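Long-range contacts in pyocin S8 (Pseudomonas aeruginosa, PDB 6W0V), which acts as a protein antibiotic whose C-terminal nuclease domain, the part held here by its cognate immunity protein, is an H-N-H type DNase: residues Y94-V99 with D112-M117; N9-T14 with G26-S31; V5-G10 with V108-N113. The protein carries 1 engineered substitution. All coordinates share one frame; numbering follows the deposited sequence.

How the contacts relate
All three contacts lie within the one colicin/pyocin DNase domain, their centres about 10 to 11 Å apart. Along the chain, contact 2 closes before contact 1 opens, whereas contact 3 ties residues 5-10 near the start of the chain to residues 108-113, some hundred positions later. Contacts 1 and 2 reach the same three-stranded antiparallel sheet, in which strand 114-117 lies between 27-28 and 95-98 and Val-27 is hydrogen-bonded to Val-116. Contact 3 shares Asn-9 and Gly-10 with contact 2, and Asp-112 and Asn-113 with contact 1. The N-terminal loop is thereby joined both to the edge of this sheet and to the connection between the two strands of contact 1.

Contact 1: residues Y94-V99 with D112-M117; sequences YAIHHV and DNLRVM. Engineered in segment 94-99: Ala-95 (natural residue Glu).
The two-stranded hairpin of the beta-beta-alpha (His-Me finger) motif pairs Ala-95 to His-98 antiparallel to Leu-114 to Met-117, with helix 119-122 following. His-97 and Arg-115 make a hydrogen-bonded pair, His-97 N to Arg-115 O at 2.6 Å; the engineered Ala-95 (glutamate in nature) pairs likewise with Met-117. Val-99 N reaches Asn-113 O at 2.7 Å and extends the ladder beyond the strands. A chi1 of 174° swings the His-97 ring away from its own N and obliquely on to the extended Met-117 chain, His-97 CD2 3.6 Å from Met-117 CE; the His-122 ring meets it too. On the other sheet face, Leu-114 CD2 presses over one face of the His-98 imidazole, 3.2 Å from His-98 CD2, while Asn-113 ND2 lies in the ring plane at its edge, the amide turned 53° from it. Ile-96 CG2 rests against Leu-114 CB at 3.9 Å; helix 45-57 packs on this pair, Phe-48 on Leu-114, Trp-45 and Phe-52 on Ile-96. His-98 NE2 bonds to Val-108 O, and the Asn-113 amide to Val-100 N and Ala-107 O. These bonds fix the rotation of both flat groups and tie the inter-strand loop to them, consistent with Asn-113 being the asparagine of the H-N-H signature.

Contact 2: residues N9-T14 with G26-S31; sequences NGQPVT and GVPIPS
Gln-11 uses both of its backbone polar groups to hold the segment that leads into helix 31-37. Its N donates to Ile-29 O at 2.8 Å, and its O accepts from Ser-31 N at 2.7 Å, a single bridge that pairs Gln-11 with Pro-30. The two bonds differ in direction: the first is nearly straight on to the carbonyl of Ile-29, whereas Ser-31 N stands above the plane of the Gln-11 carbonyl, 51° out of it. A CA-H contact from Pro-30 to Gln-11 O adds to the grip on this oxygen.

Two side-chain contacts accompany the bridge. The aliphatic part of Gln-11 crosses the Pro-28 ring at about a right angle, with CG 3.4 Å from Pro-28 CB; a bend at chi2 (-64°) then carries the amide away from the proline. Val-13 comes obliquely on to Pro-30, its CG2 3.6 Å from Pro-30 CA and its CB 3.9 Å from Pro-30 CB. A water accepts from Val-13 N at 2.7 Å and, more distantly, from Ser-31 OG at 3.3 Å.

Farther out, Trp-17 packs on Pro-30 and donates its NE1 to Pro-28 O. Ile-29 turns its side chain away from the loop, on to Leu-114 and Val-116 of the central strand, and Arg-115 touches Pro-28.

Pro-30 occupies the N-cap position, and Ser-31 opens the helix. Gln-11 O therefore satisfies an N-H of the first helical turn, where the helix dipole would probably strengthen the bond, and Ser-31 CA brings another polarised C-H to Asn-9 O at 3.1 Å. Pro-28 and Pro-30 have no N-H, and across the segments the backbone bonds come from Gln-11 N and Ser-31 N, while Val-13 N is met by the water.

Contact 3: residues V5-G10 with V108-N113; sequences VATGNG and VYDIDN
Thr-7 and Asp-110 face each other across a single parallel-running backbone bridge that joins the N-terminal loop of the DNase domain to the connection between the two strands of its His-Me finger. Thr-7 N donates to Tyr-109 O at 3.0 Å, and Thr-7 O accepts from Ile-111 N at 2.6 Å, so the threonine grips the residues before and after Asp-110. The side chains of Thr-7 and Asp-110 cross at about a right angle. Thr-7 OG1, placed between its own N and carbonyl carbon (chi1 62°), gives its hydrogen to Asp-110 OD2 at 2.6 Å and comes from above the carboxylate plane, 42° out of it. The other oxygen, OD1, turns back to Asp-112 N in a weak bond of Asx-turn form at the start of the 3-10 turn 111-113.

The side chains of Ile-111 and Tyr-109 leave the backbone in directions different from that of Asp-110. Ile-111 CD1 lies against the CB of Ala-6, and the rest of the side chain packs on Ile-29, Ala-34 and Leu-37. The Tyr-109 CB begins beside Ala-6, but its ring leads away to Trp-45, with the hydroxyl bonded to Glu-2 O.

Asp-112 sets its carboxylate alongside the backbone of Gly-8, Asn-9 and Gly-10. OD2 is met on its syn side by Asn-9 N at 3.1 Å, while OD1 has a weak bond from Gly-10 N, 2.7 Å long but strongly bent. Gly-8 CA comes within 3.0 Å of Asp-112 OD2. Two backbone N-H groups thus point at a negative group and would probably help to stabilise its charge. A water donates to Asp-112 OD1 at 2.9 Å and to Gly-10 O at 2.6 Å.

Contact 1: residues Y94-V99 with D112-M117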
ATOM      1  N   TYR A  94       2.661  -2.363  -3.134  1.00 14.99           N
ATOM      2  CA  TYR A  94       3.258  -3.710  -3.126  1.00 14.51           C
ATOM      3  C   TYR A  94       2.490  -4.556  -4.124  1.00 15.93           C
ATOM      4  O   TYR A  94       1.263  -4.573  -4.094  1.00 15.93           O
ATOM      5  CB  TYR A  94       3.245  -4.295  -1.728  1.00 15.64           C
ATOM      6  CG  TYR A  94       4.355  -3.715  -0.913  1.00 16.17           C
ATOM      7  CD1 TYR A  94       5.662  -4.093  -1.145  1.00 16.18           C
ATOM      8  CD2 TYR A  94       4.106  -2.721   0.013  1.00 16.08           C
ATOM      9  CE1 TYR A  94       6.703  -3.551  -0.421  1.00 16.84           C
ATOM     10  CE2 TYR A  94       5.133  -2.174   0.751  1.00 16.73           C
ATOM     11  CZ  TYR A  94       6.431  -2.587   0.531  1.00 17.51           C
ATOM     12  OH  TYR A  94       7.455  -2.057   1.243  1.00 19.33           O
ATOM     13  N   ALA A  95       3.237  -5.154  -5.032  1.00 16.14           N
ATOM     14  CA  ALA A  95       2.685  -5.983  -6.112  1.00 16.39           C
ATOM     15  C   ALA A  95       2.754  -7.429  -5.649  1.00 16.08           C
ATOM     16  O   ALA A  95       3.742  -7.819  -5.032  1.00 17.19           O
ATOM     17  CB  ALA A  95       3.452  -5.758  -7.377  1.00 19.33           C
ATOM     18  N   ILE A  96       1.685  -8.166  -5.880  1.00 14.69           N
ATOM     19  CA  ILE A  96       1.736  -9.638  -5.753  1.00 14.84           C
ATOM     20  C   ILE A  96       2.060 -10.155  -7.144  1.00 16.40           C
ATOM     21  O   ILE A  96       1.223  -9.990  -8.028  1.00 19.28           O
ATOM     22  CB  ILE A  96       0.417 -10.179  -5.205  1.00 15.76           C
ATOM     23  CG1 ILE A  96       0.070  -9.545  -3.859  1.00 16.30           C
ATOM     24  CG2 ILE A  96       0.484 -11.690  -5.133  1.00 17.21           C
ATOM     25  CD1 ILE A  96      -1.338  -9.805  -3.418  1.00 17.28           C
ATOM     26  N   HIS A  97       3.273 -10.661  -7.314  1.00 16.21           N
ATOM     27  CA  HIS A  97       3.824 -11.064  -8.622  1.00 17.87           C
ATOM     28  C   HIS A  97       3.606 -12.558  -8.789  1.00 17.41           C
ATOM     29  O   HIS A  97       3.859 -13.306  -7.841  1.00 16.93           O
ATOM     30  CB  HIS A  97       5.304 -10.717  -8.708  1.00 20.71           C
ATOM     31  CG  HIS A  97       5.930 -11.232  -9.950  1.00 21.94           C
ATOM     32  ND1 HIS A  97       5.541 -10.784 -11.198  1.00 23.01           N
ATOM     33  CD2 HIS A  97       6.896 -12.151 -10.145  1.00 23.72           C
ATOM     34  CE1 HIS A  97       6.259 -11.400 -12.112  1.00 23.43           C
ATOM     35  NE2 HIS A  97       7.091 -12.246 -11.492  1.00 25.86           N
ATOM     36  N   HIS A  98       3.139 -12.951  -9.962  1.00 18.44           N
ATOM     37  CA  HIS A  98       3.066 -14.369 -10.376  1.00 18.98           C
ATOM     38  C   HIS A  98       4.418 -14.756 -10.954  1.00 21.42           C
ATOM     39  O   HIS A  98       4.760 -14.235 -12.026  1.00 23.08           O
ATOM     40  CB  HIS A  98       1.931 -14.550 -11.358  1.00 19.78           C
ATOM     41  CG  HIS A  98       0.628 -14.437 -10.667  1.00 18.12           C
ATOM     42  ND1 HIS A  98      -0.054 -13.249 -10.585  1.00 19.77           N
ATOM     43  CD2 HIS A  98      -0.092 -15.353  -9.990  1.00 19.28           C
ATOM     44  CE1 HIS A  98      -1.171 -13.450  -9.916  1.00 19.83           C
ATOM     45  NE2 HIS A  98      -1.221 -14.736  -9.552  1.00 18.72           N
ATOM     46  N   VAL A  99       5.162 -15.586 -10.229  1.00 22.25           N
ATOM     47  CA  VAL A  99       6.563 -15.955 -10.578  1.00 24.18           C
ATOM     48  C   VAL A  99       6.540 -16.606 -11.956  1.00 25.14           C
ATOM     49  O   VAL A  99       7.294 -16.168 -12.843  1.00 27.09           O
ATOM     50  CB  VAL A  99       7.191 -16.879  -9.523  1.00 24.91           C
ATOM     51  CG1 VAL A  99       8.556 -17.380  -9.966  1.00 27.59           C
ATOM     52  CG2 VAL A  99       7.289 -16.177  -8.183  1.00 23.32           C
ATOM     53  N   ASP A 112       2.318 -20.323  -3.815  1.00 17.05           N
ATOM     54  CA  ASP A 112       3.765 -20.583  -3.988  1.00 18.78           C
ATOM     55  C   ASP A 112       4.234 -19.995  -5.315  1.00 17.71           C
ATOM     56  O   ASP A 112       5.451 -19.926  -5.528  1.00 22.52           O
ATOM     57  CB  ASP A 112       4.055 -22.072  -3.855  1.00 19.67           C
ATOM     58  CG  ASP A 112       3.687 -22.564  -2.471  1.00 21.42           C
ATOM     59  OD1 ASP A 112       4.009 -21.857  -1.511  1.00 21.55           O
ATOM     60  OD2 ASP A 112       3.072 -23.619  -2.367  1.00 24.31           O
ATOM     61  N   ASN A 113       3.302 -19.559  -6.156  1.00 17.18           N
ATOM     62  CA  ASN A 113       3.626 -18.862  -7.422  1.00 18.18           C
ATOM     63  C   ASN A 113       3.651 -17.351  -7.190  1.00 17.29           C
ATOM     64  O   ASN A 113       3.806 -16.605  -8.169  1.00 19.04           O
ATOM     65  CB  ASN A 113       2.632 -19.204  -8.524  1.00 19.19           C
ATOM     66  CG  ASN A 113       3.123 -18.737  -9.872  1.00 20.75           C
ATOM     67  OD1 ASN A 113       4.319 -18.795 -10.150  1.00 21.72           O
ATOM     68  ND2 ASN A 113       2.213 -18.248 -10.695  1.00 20.97           N
ATOM     69  N   LEU A 114       3.483 -16.914  -5.946  1.00 16.34           N
ATOM     70  CA  LEU A 114       3.364 -15.468  -5.663  1.00 15.82           C
ATOM     71  C   LEU A 114       4.606 -14.989  -4.939  1.00 16.27           C
ATOM     72  O   LEU A 114       5.098 -15.671  -4.041  1.00 18.41           O
ATOM     73  CB  LEU A 114       2.123 -15.196  -4.824  1.00 15.43           C
ATOM     74  CG  LEU A 114       0.836 -15.763  -5.408  1.00 16.00           C
ATOM     75  CD1 LEU A 114      -0.325 -15.441  -4.491  1.00 16.30           C
ATOM     76  CD2 LEU A 114       0.585 -15.238  -6.814  1.00 15.97           C
ATOM     77  N   ARG A 115       5.026 -13.798  -5.317  1.00 16.63           N
ATOM     78  CA  ARG A 115       6.063 -13.054  -4.588  1.00 17.97           C
ATOM     79  C   ARG A 115       5.516 -11.666  -4.376  1.00 17.85           C
ATOM     80  O   ARG A 115       4.902 -11.138  -5.293  1.00 18.40           O
ATOM     81  CB  ARG A 115       7.340 -12.949  -5.411  1.00 21.10           C
ATOM     82  CG  ARG A 115       7.917 -14.295  -5.784  1.00 24.43           C
ATOM     83  CD  ARG A 115       8.237 -15.061  -4.544  1.00 28.80           C
ATOM     84  NE  ARG A 115       9.460 -14.623  -3.901  1.00 33.03           N
ATOM     85  CZ  ARG A 115      10.239 -15.457  -3.225  1.00 35.51           C
ATOM     86  NH1 ARG A 115      11.332 -15.026  -2.624  1.00 35.80           N
ATOM     87  NH2 ARG A 115       9.919 -16.735  -3.157  1.00 38.96           N
ATOM     88  N   VAL A 116       5.770 -11.085  -3.226  1.00 17.87           N
ATOM     89  CA  VAL A 116       5.444  -9.652  -3.074  1.00 16.99           C
ATOM     90  C   VAL A 116       6.687  -8.867  -3.468  1.00 16.67           C
ATOM     91  O   VAL A 116       7.796  -9.230  -3.069  1.00 17.87           O
ATOM     92  CB  VAL A 116       4.909  -9.338  -1.681  1.00 16.98           C
ATOM     93  CG1 VAL A 116       4.657  -7.847  -1.539  1.00 17.50           C
ATOM     94  CG2 VAL A 116       3.648 -10.134  -1.433  1.00 17.48           C
ATOM     95  N   MET A 117       6.471  -7.866  -4.302  1.00 17.49           N
ATOM     96  CA  MET A 117       7.551  -7.060  -4.886  1.00 18.50           C
ATOM     97  C   MET A 117       7.134  -5.608  -4.790  1.00 17.30           C
ATOM     98  O   MET A 117       5.945  -5.318  -4.861  1.00 17.66           O
ATOM     99  CB  MET A 117       7.743  -7.401  -6.358  1.00 20.14           C
ATOM    100  CG  MET A 117       8.102  -8.830  -6.574  1.00 22.41           C
ATOM    101  SD  MET A 117       8.438  -9.030  -8.300  1.00 25.45           S
ATOM    102  CE  MET A 117       9.443 -10.510  -8.257  1.00 29.81           C
TER

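Contact 2: residues N9-T14 with G26-S31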
ATOM      1  N   ASN A   9       1.529 -23.126   0.242  1.00 20.80           N
ATOM      2  CA  ASN A   9       1.834 -23.000   1.681  1.00 20.77           C
ATOM      3  C   ASN A   9       2.565 -21.698   1.943  1.00 19.98           C
ATOM      4  O   ASN A   9       2.683 -21.366   3.111  1.00 22.34           O
ATOM      5  CB  ASN A   9       2.655 -24.188   2.163  1.00 23.07           C
ATOM      6  CG  ASN A   9       1.840 -25.458   2.148  1.00 26.05           C
ATOM      7  OD1 ASN A   9       0.615 -25.408   2.220  1.00 25.99           O
ATOM      8  ND2 ASN A   9       2.514 -26.590   2.063  1.00 30.84           N
ATOM      9  N   GLY A  10       3.025 -21.017   0.896  1.00 19.85           N
ATOM     10  CA  GLY A  10       3.987 -19.917   1.052  1.00 20.02           C
ATOM     11  C   GLY A  10       5.189 -20.399   1.839  1.00 21.44           C
ATOM     12  O   GLY A  10       5.461 -21.613   1.852  1.00 21.89           O
ATOM     13  N   GLN A  11       5.881 -19.484   2.502  1.00 21.73           N
ATOM     14  CA  GLN A  11       7.153 -19.790   3.192  1.00 24.28           C
ATOM     15  C   GLN A  11       7.091 -19.243   4.603  1.00 23.73           C
ATOM     16  O   GLN A  11       6.410 -18.248   4.853  1.00 23.99           O
ATOM     17  CB  GLN A  11       8.333 -19.181   2.441  1.00 25.17           C
ATOM     18  CG  GLN A  11       8.458 -19.682   1.012  1.00 27.19           C
ATOM     19  CD  GLN A  11       8.735 -21.161   0.991  1.00 29.60           C
ATOM     20  OE1 GLN A  11       9.442 -21.684   1.850  1.00 34.98           O
ATOM     21  NE2 GLN A  11       8.161 -21.841   0.015  1.00 33.53           N
ATOM     22  N   PRO A  12       7.818 -19.866   5.551  1.00 27.35           N
ATOM     23  CA  PRO A  12       8.018 -19.272   6.864  1.00 27.97           C
ATOM     24  C   PRO A  12       8.637 -17.891   6.634  1.00 29.50           C
ATOM     25  O   PRO A  12       9.577 -17.764   5.862  1.00 27.59           O
ATOM     26  CB  PRO A  12       8.958 -20.240   7.592  1.00 30.77           C
ATOM     27  CG  PRO A  12       8.798 -21.545   6.844  1.00 31.56           C
ATOM     28  CD  PRO A  12       8.515 -21.151   5.409  1.00 29.27           C
ATOM     29  N   VAL A  13       8.034 -16.879   7.240  1.00 28.11           N
ATOM     30  CA  VAL A  13       8.551 -15.489   7.200  1.00 28.27           C
ATOM     31  C   VAL A  13       8.612 -15.012   8.643  1.00 31.10           C
ATOM     32  O   VAL A  13       7.604 -15.156   9.358  1.00 35.08           O
ATOM     33  CB  VAL A  13       7.667 -14.583   6.329  1.00 28.73           C
ATOM     34  CG1 VAL A  13       8.044 -13.122   6.489  1.00 29.27           C
ATOM     35  CG2 VAL A  13       7.713 -14.997   4.866  1.00 27.91           C
ATOM     36  N   THR A  14       9.774 -14.513   9.046  1.00 32.29           N
ATOM     37  CA  THR A  14       9.972 -13.822  10.340  1.00 33.82           C
ATOM     38  C   THR A  14      10.497 -12.420  10.034  1.00 34.66           C
ATOM     39  O   THR A  14      10.936 -12.180   8.886  1.00 34.01           O
ATOM     40  CB  THR A  14      10.868 -14.652  11.266  1.00 38.75           C
ATOM     41  OG1 THR A  14      12.174 -14.703  10.693  1.00 41.24           O
ATOM     42  CG2 THR A  14      10.335 -16.053  11.476  1.00 41.01           C
ATOM     43  N   GLY A  26      11.711 -10.540  -4.976  1.00 27.10           N
ATOM     44  CA  GLY A  26      10.715 -10.144  -3.966  1.00 27.22           C
ATOM     45  C   GLY A  26      10.668 -11.173  -2.862  1.00 24.88           C
ATOM     46  O   GLY A  26      11.678 -11.863  -2.648  1.00 27.89           O
ATOM     47  N   VAL A  27       9.547 -11.274  -2.165  1.00 23.07           N
ATOM     48  CA  VAL A  27       9.474 -12.152  -0.969  1.00 21.94           C
ATOM     49  C   VAL A  27       8.325 -13.115  -1.167  1.00 21.47           C
ATOM     50  O   VAL A  27       7.308 -12.773  -1.759  1.00 20.59           O
ATOM     51  CB  VAL A  27       9.341 -11.355   0.337  1.00 21.86           C
ATOM     52  CG1 VAL A  27      10.598 -10.544   0.583  1.00 23.09           C
ATOM     53  CG2 VAL A  27       8.106 -10.469   0.351  1.00 21.25           C
ATOM     54  N   PRO A  28       8.453 -14.329  -0.612  1.00 21.53           N
ATOM     55  CA  PRO A  28       7.374 -15.292  -0.702  1.00 21.04           C
ATOM     56  C   PRO A  28       6.218 -14.830   0.185  1.00 18.80           C
ATOM     57  O   PRO A  28       6.347 -13.896   0.974  1.00 20.79           O
ATOM     58  CB  PRO A  28       8.012 -16.581  -0.187  1.00 23.19           C
ATOM     59  CG  PRO A  28       9.042 -16.088   0.809  1.00 25.27           C
ATOM     60  CD  PRO A  28       9.583 -14.811   0.200  1.00 24.32           C
ATOM     61  N   ILE A  29       5.088 -15.475   0.012  1.00 18.53           N
ATOM     62  CA  ILE A  29       3.890 -15.236   0.849  1.00 18.40           C
ATOM     63  C   ILE A  29       4.147 -15.926   2.172  1.00 17.84           C
ATOM     64  O   ILE A  29       4.530 -17.086   2.204  1.00 18.15           O
ATOM     65  CB  ILE A  29       2.635 -15.776   0.153  1.00 17.63           C
ATOM     66  CG1 ILE A  29       2.505 -15.211  -1.264  1.00 18.12           C
ATOM     67  CG2 ILE A  29       1.400 -15.524   0.999  1.00 19.50           C
ATOM     68  CD1 ILE A  29       2.975 -13.768  -1.415  1.00 17.62           C
ATOM     69  N   PRO A  30       3.986 -15.225   3.305  1.00 17.97           N
ATOM     70  CA  PRO A  30       4.185 -15.848   4.602  1.00 18.83           C
ATOM     71  C   PRO A  30       3.230 -17.034   4.739  1.00 18.86           C
ATOM     72  O   PRO A  30       2.072 -16.926   4.359  1.00 18.54           O
ATOM     73  CB  PRO A  30       3.855 -14.743   5.602  1.00 19.01           C
ATOM     74  CG  PRO A  30       4.053 -13.473   4.809  1.00 18.53           C
ATOM     75  CD  PRO A  30       3.611 -13.810   3.403  1.00 17.69           C
ATOM     76  N   SER A  31       3.739 -18.127   5.282  1.00 19.84           N
ATOM     77  CA  SER A  31       2.955 -19.365   5.474  1.00 21.16           C
ATOM     78  C   SER A  31       1.665 -19.060   6.244  1.00 21.18           C
ATOM     79  O   SER A  31       0.630 -19.630   5.885  1.00 21.62           O
ATOM     80  CB  SER A  31       3.781 -20.419   6.132  1.00 24.50           C
ATOM     81  OG  SER A  31       4.315 -19.960   7.355  1.00 28.48           O
TER
HETATM   82  O   HOH W   1       5.850 -17.428   8.717  1.00 36.83           O

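Contact 3: residues V5-G10 with V108-N113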
ATOM      1  N   VAL A   5      -9.356 -21.426  -6.530  1.00 16.37           N
ATOM      2  CA  VAL A   5      -9.118 -21.865  -5.141  1.00 15.78           C
ATOM      3  C   VAL A   5      -7.635 -21.690  -4.914  1.00 14.95           C
ATOM      4  O   VAL A   5      -6.839 -22.151  -5.711  1.00 16.73           O
ATOM      5  CB  VAL A   5      -9.565 -23.317  -4.938  1.00 16.38           C
ATOM      6  CG1 VAL A   5      -9.204 -23.828  -3.557  1.00 17.25           C
ATOM      7  CG2 VAL A   5     -11.051 -23.468  -5.212  1.00 18.30           C
ATOM      8  N   ALA A   6      -7.279 -20.956  -3.880  1.00 15.58           N
ATOM      9  CA  ALA A   6      -5.863 -20.749  -3.587  1.00 15.30           C
ATOM     10  C   ALA A   6      -5.287 -22.071  -3.128  1.00 14.89           C
ATOM     11  O   ALA A   6      -5.957 -22.849  -2.446  1.00 15.32           O
ATOM     12  CB  ALA A   6      -5.676 -19.685  -2.554  1.00 14.14           C
ATOM     13  N   THR A   7      -4.067 -22.302  -3.546  1.00 15.50           N
ATOM     14  CA  THR A   7      -3.320 -23.506  -3.180  1.00 16.32           C
ATOM     15  C   THR A   7      -1.948 -23.038  -2.744  1.00 15.79           C
ATOM     16  O   THR A   7      -1.544 -21.932  -3.146  1.00 17.02           O
ATOM     17  CB  THR A   7      -3.288 -24.453  -4.376  1.00 17.26           C
ATOM     18  OG1 THR A   7      -2.610 -23.767  -5.427  1.00 18.12           O
ATOM     19  CG2 THR A   7      -4.671 -24.867  -4.827  1.00 18.06           C
ATOM     20  N   GLY A   8      -1.278 -23.857  -1.951  1.00 17.42           N
ATOM     21  CA  GLY A   8       0.134 -23.647  -1.626  1.00 19.12           C
ATOM     22  C   GLY A   8       0.292 -23.134  -0.218  1.00 18.43           C
ATOM     23  O   GLY A   8      -0.712 -22.778   0.429  1.00 18.27           O
ATOM     24  N   ASN A   9       1.529 -23.126   0.242  1.00 20.80           N
ATOM     25  CA  ASN A   9       1.834 -23.000   1.681  1.00 20.77           C
ATOM     26  C   ASN A   9       2.565 -21.698   1.943  1.00 19.98           C
ATOM     27  O   ASN A   9       2.683 -21.366   3.111  1.00 22.34           O
ATOM     28  CB  ASN A   9       2.655 -24.188   2.163  1.00 23.07           C
ATOM     29  CG  ASN A   9       1.840 -25.458   2.148  1.00 26.05           C
ATOM     30  OD1 ASN A   9       0.615 -25.408   2.220  1.00 25.99           O
ATOM     31  ND2 ASN A   9       2.514 -26.590   2.063  1.00 30.84           N
ATOM     32  N   GLY A  10       3.025 -21.017   0.896  1.00 19.85           N
ATOM     33  CA  GLY A  10       3.987 -19.917   1.052  1.00 20.02           C
ATOM     34  C   GLY A  10       5.189 -20.399   1.839  1.00 21.44           C
ATOM     35  O   GLY A  10       5.461 -21.613   1.852  1.00 21.89           O
ATOM     36  N   VAL A 108      -2.862 -18.630 -11.043  1.00 20.57           N
ATOM     37  CA  VAL A 108      -3.240 -17.286 -10.533  1.00 18.58           C
ATOM     38  C   VAL A 108      -3.262 -17.352  -9.007  1.00 16.64           C
ATOM     39  O   VAL A 108      -2.780 -16.428  -8.358  1.00 16.80           O
ATOM     40  CB  VAL A 108      -4.605 -16.829 -11.069  1.00 21.55           C
ATOM     41  CG1 VAL A 108      -5.000 -15.499 -10.454  1.00 22.11           C
ATOM     42  CG2 VAL A 108      -4.635 -16.756 -12.587  1.00 23.59           C
ATOM     43  N   TYR A 109      -3.838 -18.400  -8.442  1.00 17.18           N
ATOM     44  CA  TYR A 109      -4.103 -18.453  -6.989  1.00 16.55           C
ATOM     45  C   TYR A 109      -3.191 -19.461  -6.312  1.00 15.55           C
ATOM     46  O   TYR A 109      -3.477 -19.840  -5.163  1.00 15.84           O
ATOM     47  CB  TYR A 109      -5.560 -18.789  -6.716  1.00 16.36           C
ATOM     48  CG  TYR A 109      -6.530 -17.862  -7.381  1.00 15.47           C
ATOM     49  CD1 TYR A 109      -6.662 -16.551  -6.958  1.00 16.14           C
ATOM     50  CD2 TYR A 109      -7.308 -18.288  -8.440  1.00 17.81           C
ATOM     51  CE1 TYR A 109      -7.574 -15.703  -7.552  1.00 16.32           C
ATOM     52  CE2 TYR A 109      -8.229 -17.453  -9.044  1.00 17.56           C
ATOM     53  CZ  TYR A 109      -8.361 -16.154  -8.596  1.00 15.99           C
ATOM     54  OH  TYR A 109      -9.255 -15.320  -9.187  1.00 18.73           O
ATOM     55  N   ASP A 110      -2.121 -19.878  -6.983  1.00 16.30           N
ATOM     56  CA  ASP A 110      -1.127 -20.709  -6.280  1.00 15.89           C
ATOM     57  C   ASP A 110      -0.220 -19.754  -5.525  1.00 16.07           C
ATOM     58  O   ASP A 110       0.562 -19.008  -6.141  1.00 16.61           O
ATOM     59  CB  ASP A 110      -0.343 -21.687  -7.136  1.00 18.90           C
ATOM     60  CG  ASP A 110       0.434 -22.594  -6.201  1.00 21.32           C
ATOM     61  OD1 ASP A 110       1.444 -22.126  -5.702  1.00 21.46           O
ATOM     62  OD2 ASP A 110      -0.038 -23.731  -5.894  1.00 24.05           O
ATOM     63  N   ILE A 111      -0.351 -19.827  -4.214  1.00 16.20           N
ATOM     64  CA  ILE A 111       0.365 -18.946  -3.268  1.00 16.00           C
ATOM     65  C   ILE A 111       1.867 -19.128  -3.465  1.00 15.98           C
ATOM     66  O   ILE A 111       2.598 -18.159  -3.328  1.00 17.63           O
ATOM     67  CB  ILE A 111      -0.102 -19.260  -1.846  1.00 17.02           C
ATOM     68  CG1 ILE A 111      -1.592 -18.938  -1.707  1.00 18.01           C
ATOM     69  CG2 ILE A 111       0.737 -18.517  -0.826  1.00 18.39           C
ATOM     70  CD1 ILE A 111      -2.257 -19.658  -0.586  1.00 19.32           C
ATOM     71  N   ASP A 112       2.318 -20.323  -3.815  1.00 17.05           N
ATOM     72  CA  ASP A 112       3.765 -20.583  -3.988  1.00 18.78           C
ATOM     73  C   ASP A 112       4.234 -19.995  -5.315  1.00 17.71           C
ATOM     74  O   ASP A 112       5.451 -19.926  -5.528  1.00 22.52           O
ATOM     75  CB  ASP A 112       4.055 -22.072  -3.855  1.00 19.67           C
ATOM     76  CG  ASP A 112       3.687 -22.564  -2.471  1.00 21.42           C
ATOM     77  OD1 ASP A 112       4.009 -21.857  -1.511  1.00 21.55           O
ATOM     78  OD2 ASP A 112       3.072 -23.619  -2.367  1.00 24.31           O
ATOM     79  N   ASN A 113       3.302 -19.559  -6.156  1.00 17.18           N
ATOM     80  CA  ASN A 113       3.626 -18.862  -7.422  1.00 18.18           C
ATOM     81  C   ASN A 113       3.651 -17.351  -7.190  1.00 17.29           C
ATOM     82  O   ASN A 113       3.806 -16.605  -8.169  1.00 19.04           O
ATOM     83  CB  ASN A 113       2.632 -19.204  -8.524  1.00 19.19           C
ATOM     84  CG  ASN A 113       3.123 -18.737  -9.872  1.00 20.75           C
ATOM     85  OD1 ASN A 113       4.319 -18.795 -10.150  1.00 21.72           O
ATOM     86  ND2 ASN A 113       2.213 -18.248 -10.695  1.00 20.97           N
TER
HETATM   87  O   HOH W   2       5.626 -23.612   0.151  1.00 33.32           O